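Local coordinates for S-adenosylmethionine:2-demethylmenaquinone methyltransferase (Geobacillus kaustophilus, PDB 2PCN), which belongs to the RraA-like family, whose fold is a swivelling beta/beta/alpha domain, and assembles from three copies of the chain, at residues T36-E41 and V127-G132; L11-V16 and A152-L157. One frame throughout, in Å; residues are numbered along the deposited sequence.

Contact 1 of 2, residues T36-E41 and V127-G132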
loop_
_atom_site.group_PDB
_atom_site.type_symbol
_atom_site.label_atom_id
_atom_site.label_comp_id
_atom_site.label_asym_id
_atom_site.label_seq_id
_atom_site.Cartn_x
_atom_site.Cartn_y
_atom_site.Cartn_z
ATOM N N THR A 36 -27.029 -3.314 0.934
ATOM C CA THR A 36 -26.161 -4.301 1.574
ATOM C C THR A 36 -26.245 -5.735 1.077
ATOM O O THR A 36 -27.286 -6.195 0.599
ATOM C CB THR A 36 -26.404 -4.355 3.101
ATOM O OG1 THR A 36 -27.733 -4.831 3.352
ATOM C CG2 THR A 36 -26.238 -2.977 3.728
ATOM N N VAL A 37 -25.128 -6.437 1.215
ATOM C CA VAL A 37 -25.024 -7.843 0.846
ATOM C C VAL A 37 -24.090 -8.492 1.860
ATOM O O VAL A 37 -22.990 -7.996 2.107
ATOM C CB VAL A 37 -24.421 -8.044 -0.563
ATOM C CG1 VAL A 37 -24.370 -9.531 -0.888
ATOM C CG2 VAL A 37 -25.244 -7.310 -1.602
ATOM N N ASP A 38 -24.533 -9.599 2.448
ATOM C CA ASP A 38 -23.740 -10.319 3.437
ATOM C C ASP A 38 -23.462 -11.712 2.876
ATOM O O ASP A 38 -24.379 -12.513 2.696
ATOM C CB ASP A 38 -24.525 -10.403 4.749
ATOM C CG ASP A 38 -23.689 -10.916 5.905
ATOM O OD1 ASP A 38 -22.543 -10.451 6.076
ATOM O OD2 ASP A 38 -24.191 -11.777 6.656
ATOM N N VAL A 39 -22.194 -11.992 2.589
ATOM C CA VAL A 39 -21.804 -13.278 2.015
ATOM C C VAL A 39 -20.491 -13.802 2.583
ATOM O O VAL A 39 -19.826 -13.132 3.373
ATOM C CB VAL A 39 -21.622 -13.169 0.483
ATOM C CG1 VAL A 39 -22.912 -12.683 -0.165
ATOM C CG2 VAL A 39 -20.472 -12.211 0.164
ATOM N N PHE A 40 -20.129 -15.009 2.164
ATOM C CA PHE A 40 -18.884 -15.633 2.582
ATOM C C PHE A 40 -18.324 -16.444 1.417
ATOM O O PHE A 40 -18.755 -17.574 1.159
ATOM C CB PHE A 40 -19.102 -16.539 3.794
ATOM C CG PHE A 40 -17.837 -17.156 4.318
ATOM C CD1 PHE A 40 -16.785 -16.354 4.740
ATOM C CD2 PHE A 40 -17.689 -18.538 4.369
ATOM C CE1 PHE A 40 -15.596 -16.918 5.206
ATOM C CE2 PHE A 40 -16.506 -19.111 4.832
ATOM C CZ PHE A 40 -15.457 -18.297 5.252
ATOM N N GLU A 41 -17.380 -15.835 0.703
ATOM C CA GLU A 41 -16.716 -16.453 -0.440
ATOM C C GLU A 41 -17.672 -16.897 -1.554
ATOM O O GLU A 41 -17.384 -17.830 -2.308
ATOM C CB GLU A 41 -15.858 -17.627 0.053
ATOM C CG GLU A 41 -15.089 -17.283 1.337
ATOM C CD GLU A 41 -14.054 -18.324 1.722
ATOM O OE1 GLU A 41 -14.346 -19.529 1.611
ATOM O OE2 GLU A 41 -12.949 -17.931 2.149
ATOM N N VAL A 127 -29.576 -6.784 4.680
ATOM C CA VAL A 127 -29.474 -7.038 6.113
ATOM C C VAL A 127 -28.481 -6.033 6.686
ATOM O O VAL A 127 -27.759 -5.371 5.937
ATOM C CB VAL A 127 -28.964 -8.472 6.420
ATOM C CG1 VAL A 127 -29.975 -9.503 5.934
ATOM C CG2 VAL A 127 -27.612 -8.700 5.766
ATOM N N VAL A 128 -28.452 -5.904 8.008
ATOM C CA VAL A 128 -27.523 -4.983 8.645
ATOM C C VAL A 128 -26.155 -5.653 8.704
ATOM O O VAL A 128 -26.032 -6.790 9.156
ATOM C CB VAL A 128 -27.979 -4.628 10.074
ATOM C CG1 VAL A 128 -26.952 -3.728 10.739
ATOM C CG2 VAL A 128 -29.337 -3.936 10.027
ATOM N N LEU A 129 -25.132 -4.951 8.229
ATOM C CA LEU A 129 -23.783 -5.494 8.233
ATOM C C LEU A 129 -23.015 -4.918 9.409
ATOM O O LEU A 129 -23.315 -3.817 9.879
ATOM C CB LEU A 129 -23.061 -5.141 6.928
ATOM C CG LEU A 129 -23.786 -5.462 5.620
ATOM C CD1 LEU A 129 -22.963 -4.936 4.456
ATOM C CD2 LEU A 129 -24.008 -6.964 5.491
ATOM N N GLU A 130 -22.026 -5.664 9.882
ATOM C CA GLU A 130 -21.209 -5.220 10.999
ATOM C C GLU A 130 -19.736 -5.560 10.808
ATOM O O GLU A 130 -19.322 -6.700 11.003
ATOM C CB GLU A 130 -21.710 -5.847 12.304
ATOM C CG GLU A 130 -23.047 -5.311 12.776
ATOM C CD GLU A 130 -23.560 -6.027 14.010
ATOM O OE1 GLU A 130 -22.804 -6.118 15.000
ATOM O OE2 GLU A 130 -24.719 -6.494 13.989
ATOM N N PHE A 131 -18.952 -4.561 10.414
ATOM C CA PHE A 131 -17.515 -4.741 10.229
ATOM C C PHE A 131 -16.821 -3.384 10.222
ATOM O O PHE A 131 -17.460 -2.354 9.996
ATOM C CB PHE A 131 -17.204 -5.493 8.927
ATOM C CG PHE A 131 -17.547 -4.730 7.678
ATOM C CD1 PHE A 131 -18.788 -4.886 7.069
ATOM C CD2 PHE A 131 -16.618 -3.866 7.101
ATOM C CE1 PHE A 131 -19.103 -4.193 5.897
ATOM C CE2 PHE A 131 -16.922 -3.167 5.929
ATOM C CZ PHE A 131 -18.170 -3.333 5.326
ATOM N N GLY A 132 -15.518 -3.393 10.477
ATOM C CA GLY A 132 -14.755 -2.157 10.494
ATOM C C GLY A 132 -15.216 -1.211 11.582
ATOM O O GLY A 132 -15.000 -0.002 11.496
HETATM O O HOH W 1 -22.004 -8.345 8.790
HETATM O O HOH W 2 -25.269 -9.678 8.713
#

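Contact 2 of 2, residues L11-V16 and A152-L157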
loop_
_atom_site.group_PDB
_atom_site.type_symbol
_atom_site.label_atom_id
_atom_site.label_comp_id
_atom_site.label_asym_id
_atom_site.label_seq_id
_atom_site.Cartn_x
_atom_site.Cartn_y
_atom_site.Cartn_z
ATOM N N LEU A 11 -19.600 15.120 12.619
ATOM C CA LEU A 11 -19.021 13.986 13.333
ATOM C C LEU A 11 -19.983 13.282 14.291
ATOM O O LEU A 11 -19.985 12.054 14.377
ATOM C CB LEU A 11 -17.763 14.415 14.095
ATOM C CG LEU A 11 -16.994 13.291 14.804
ATOM C CD1 LEU A 11 -16.622 12.204 13.804
ATOM C CD2 LEU A 11 -15.746 13.860 15.462
ATOM N N ASP A 12 -20.801 14.050 15.004
ATOM C CA ASP A 12 -21.745 13.471 15.960
ATOM C C ASP A 12 -22.810 12.577 15.325
ATOM O O ASP A 12 -23.417 11.751 16.004
ATOM C CB ASP A 12 -22.425 14.578 16.777
ATOM C CG ASP A 12 -23.225 15.536 15.915
ATOM O OD1 ASP A 12 -24.114 15.072 15.171
ATOM O OD2 ASP A 12 -22.971 16.756 15.988
ATOM N N GLU A 13 -23.038 12.745 14.026
ATOM C CA GLU A 13 -24.031 11.945 13.311
ATOM C C GLU A 13 -23.360 10.932 12.397
ATOM O O GLU A 13 -24.023 10.294 11.577
ATOM C CB GLU A 13 -24.919 12.840 12.450
ATOM C CG GLU A 13 -25.809 13.790 13.211
ATOM C CD GLU A 13 -26.608 14.675 12.280
ATOM O OE1 GLU A 13 -25.986 15.453 11.528
ATOM O OE2 GLU A 13 -27.855 14.589 12.296
ATOM N N LEU A 14 -22.049 10.779 12.536
ATOM C CA LEU A 14 -21.312 9.868 11.673
ATOM C C LEU A 14 -20.621 8.696 12.346
ATOM O O LEU A 14 -20.238 8.754 13.514
ATOM C CB LEU A 14 -20.246 10.640 10.886
ATOM C CG LEU A 14 -20.656 11.658 9.825
ATOM C CD1 LEU A 14 -19.420 12.410 9.355
ATOM C CD2 LEU A 14 -21.328 10.951 8.660
ATOM N N GLN A 15 -20.477 7.629 11.570
ATOM C CA GLN A 15 -19.768 6.435 11.987
ATOM C C GLN A 15 -18.541 6.481 11.088
ATOM O O GLN A 15 -18.666 6.705 9.884
ATOM C CB GLN A 15 -20.575 5.176 11.682
ATOM C CG GLN A 15 -21.689 4.895 12.668
ATOM C CD GLN A 15 -22.381 3.592 12.363
ATOM O OE1 GLN A 15 -23.319 3.543 11.565
ATOM N NE2 GLN A 15 -21.909 2.518 12.981
ATOM N N VAL A 16 -17.361 6.292 11.664
ATOM C CA VAL A 16 -16.130 6.326 10.887
ATOM C C VAL A 16 -15.540 4.926 10.793
ATOM O O VAL A 16 -15.209 4.314 11.806
ATOM C CB VAL A 16 -15.096 7.275 11.529
ATOM C CG1 VAL A 16 -13.823 7.297 10.699
ATOM C CG2 VAL A 16 -15.679 8.676 11.638
ATOM N N ALA A 152 -23.534 7.928 7.397
ATOM C CA ALA A 152 -24.556 8.724 8.074
ATOM C C ALA A 152 -25.889 7.997 7.892
ATOM O O ALA A 152 -26.052 7.225 6.948
ATOM C CB ALA A 152 -24.628 10.121 7.466
ATOM N N ASN A 153 -26.842 8.233 8.787
ATOM C CA ASN A 153 -28.132 7.563 8.678
ATOM C C ASN A 153 -29.083 8.243 7.700
ATOM O O ASN A 153 -30.246 7.853 7.580
ATOM C CB ASN A 153 -28.786 7.442 10.056
ATOM C CG ASN A 153 -28.110 6.401 10.931
ATOM O OD1 ASN A 153 -28.500 6.190 12.079
ATOM N ND2 ASN A 153 -27.091 5.740 10.387
ATOM N N LYS A 154 -28.585 9.255 7.000
ATOM C CA LYS A 154 -29.382 9.980 6.018
ATOM C C LYS A 154 -28.511 10.909 5.184
ATOM O O LYS A 154 -27.353 11.154 5.523
ATOM C CB LYS A 154 -30.497 10.775 6.711
ATOM C CG LYS A 154 -30.051 11.633 7.888
ATOM C CD LYS A 154 -29.276 12.864 7.452
ATOM C CE LYS A 154 -28.974 13.760 8.642
ATOM N NZ LYS A 154 -28.186 13.052 9.692
ATOM N N ASP A 155 -29.068 11.417 4.091
ATOM C CA ASP A 155 -28.334 12.321 3.217
ATOM C C ASP A 155 -28.009 13.600 3.985
ATOM O O ASP A 155 -28.900 14.393 4.290
ATOM C CB ASP A 155 -29.172 12.657 1.982
ATOM C CG ASP A 155 -28.360 13.334 0.897
ATOM O OD1 ASP A 155 -27.633 14.298 1.214
ATOM O OD2 ASP A 155 -28.456 12.904 -0.272
ATOM N N LEU A 156 -26.731 13.791 4.296
ATOM C CA LEU A 156 -26.288 14.964 5.043
ATOM C C LEU A 156 -26.243 16.234 4.204
ATOM O O LEU A 156 -26.077 17.330 4.740
ATOM C CB LEU A 156 -24.901 14.712 5.647
ATOM C CG LEU A 156 -24.779 13.624 6.714
ATOM C CD1 LEU A 156 -23.336 13.519 7.175
ATOM C CD2 LEU A 156 -25.686 13.954 7.889
ATOM N N LEU A 157 -26.392 16.090 2.892
ATOM C CA LEU A 157 -26.347 17.240 1.996
ATOM C C LEU A 157 -27.713 17.593 1.420
ATOM O O LEU A 157 -27.812 18.328 0.437
ATOM C CB LEU A 157 -25.358 16.967 0.865
ATOM C CG LEU A 157 -23.946 16.614 1.339
ATOM C CD1 LEU A 157 -23.102 16.206 0.153
ATOM C CD2 LEU A 157 -23.329 17.803 2.063
#

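Contact 1 of 2, residues T36-E41 and V127-G132
The carboxylate of D38 has L129 on one side of its plane, where CD2 comes within 3.8 Å of OD1. Two waters stand off the plane on that same side: one donates weakly to OD1 and accepts from E130 N at 2.9 Å, while the second donates to V128 O at 3.0 Å and only weakly to OD2. The firmer hold on the carboxylate is the salt bridge from OD1 to K64.

The contact lies in the RraA-like domain where the end of strand 30-38, in the mixed sheet, is crossed by strand 129-131 of a beta hairpin. Their short axes diverge by 71° and pass 8.5 Å apart, so the two join through side chains. T36 makes a direct hydrogen bond: its OG1 donates to V127 O at 2.6 Å, in the carbonyl plane on a lone pair, with a C=O...O angle of 135°. With chi1 at 65°, OG1 reaches it from between the T36 backbone N and carbonyl carbon. L129 spreads its two methyls along the strand, CD1 lying 3.7 Å from T36 CB and CD2 3.6 Å from D38 CB. On D38, that CB is also met by V127 CG2, at 3.7 Å.

Contact 2 of 2, residues L11-V16 and A152-L157
Two lysines grip the carboxylate of E13. K154 NZ forms a salt bridge with OE2 at 3.0 Å, and K159 forms another with OE1. As a hydrogen bond the K154 contact is weak, and the coordinates suggest why: NZ stands well off the carboxylate plane. The lysine chain, bent at chi2 (73°) and chi4 (59°), meets the extended glutamate at about a right angle.

This is where strand 14-16 joins the mixed sheet, running antiparallel to strand 148-152 with a backbone hydrogen bond between Q15 and V151. Just before it, a 3-10 turn is closed by L14 N to L11 O at 3.0 Å. Beneath the ion pair the contact is apolar: L14 CD2 touches A152 CB at 3.6 Å and L156 CD1 at 3.6 Å. The other methyl, L156 CD2, lies 3.9 Å from the carboxylate oxygen E13 OE1. Behind this, D155 folds the loop into an Asx turn, its OD1 accepting from L157 N at 2.8 Å, while L156 N is hydrogen-bonded to the hydroxyl of Y143. With a lysine at each carboxylate oxygen, E13 probably stays ionised, and these charges probably help hold the C-terminal tail against the 3-10 turn, above a small leucine-alanine patch.

In the fold
From the N terminus, the chain leaves helix 3-10 and enters the first half of contact 2, then reaches the first half of contact 1 at the end of strand 30-38. The 85 residues that follow carry helices and strands of the core before 127-132 returns to close the inner loop. Strands 134-136, 141-145 and 148-152 come next, and 152-157 closes the outer loop of 135 residues. The two closures therefore nest without crossing. Their centres lie 20 Å apart and they do not touch, yet both reach the same mixed sheet: contact 1 ties the 129-131 hairpin to it, and contact 2 joins the N-terminal region to the tail.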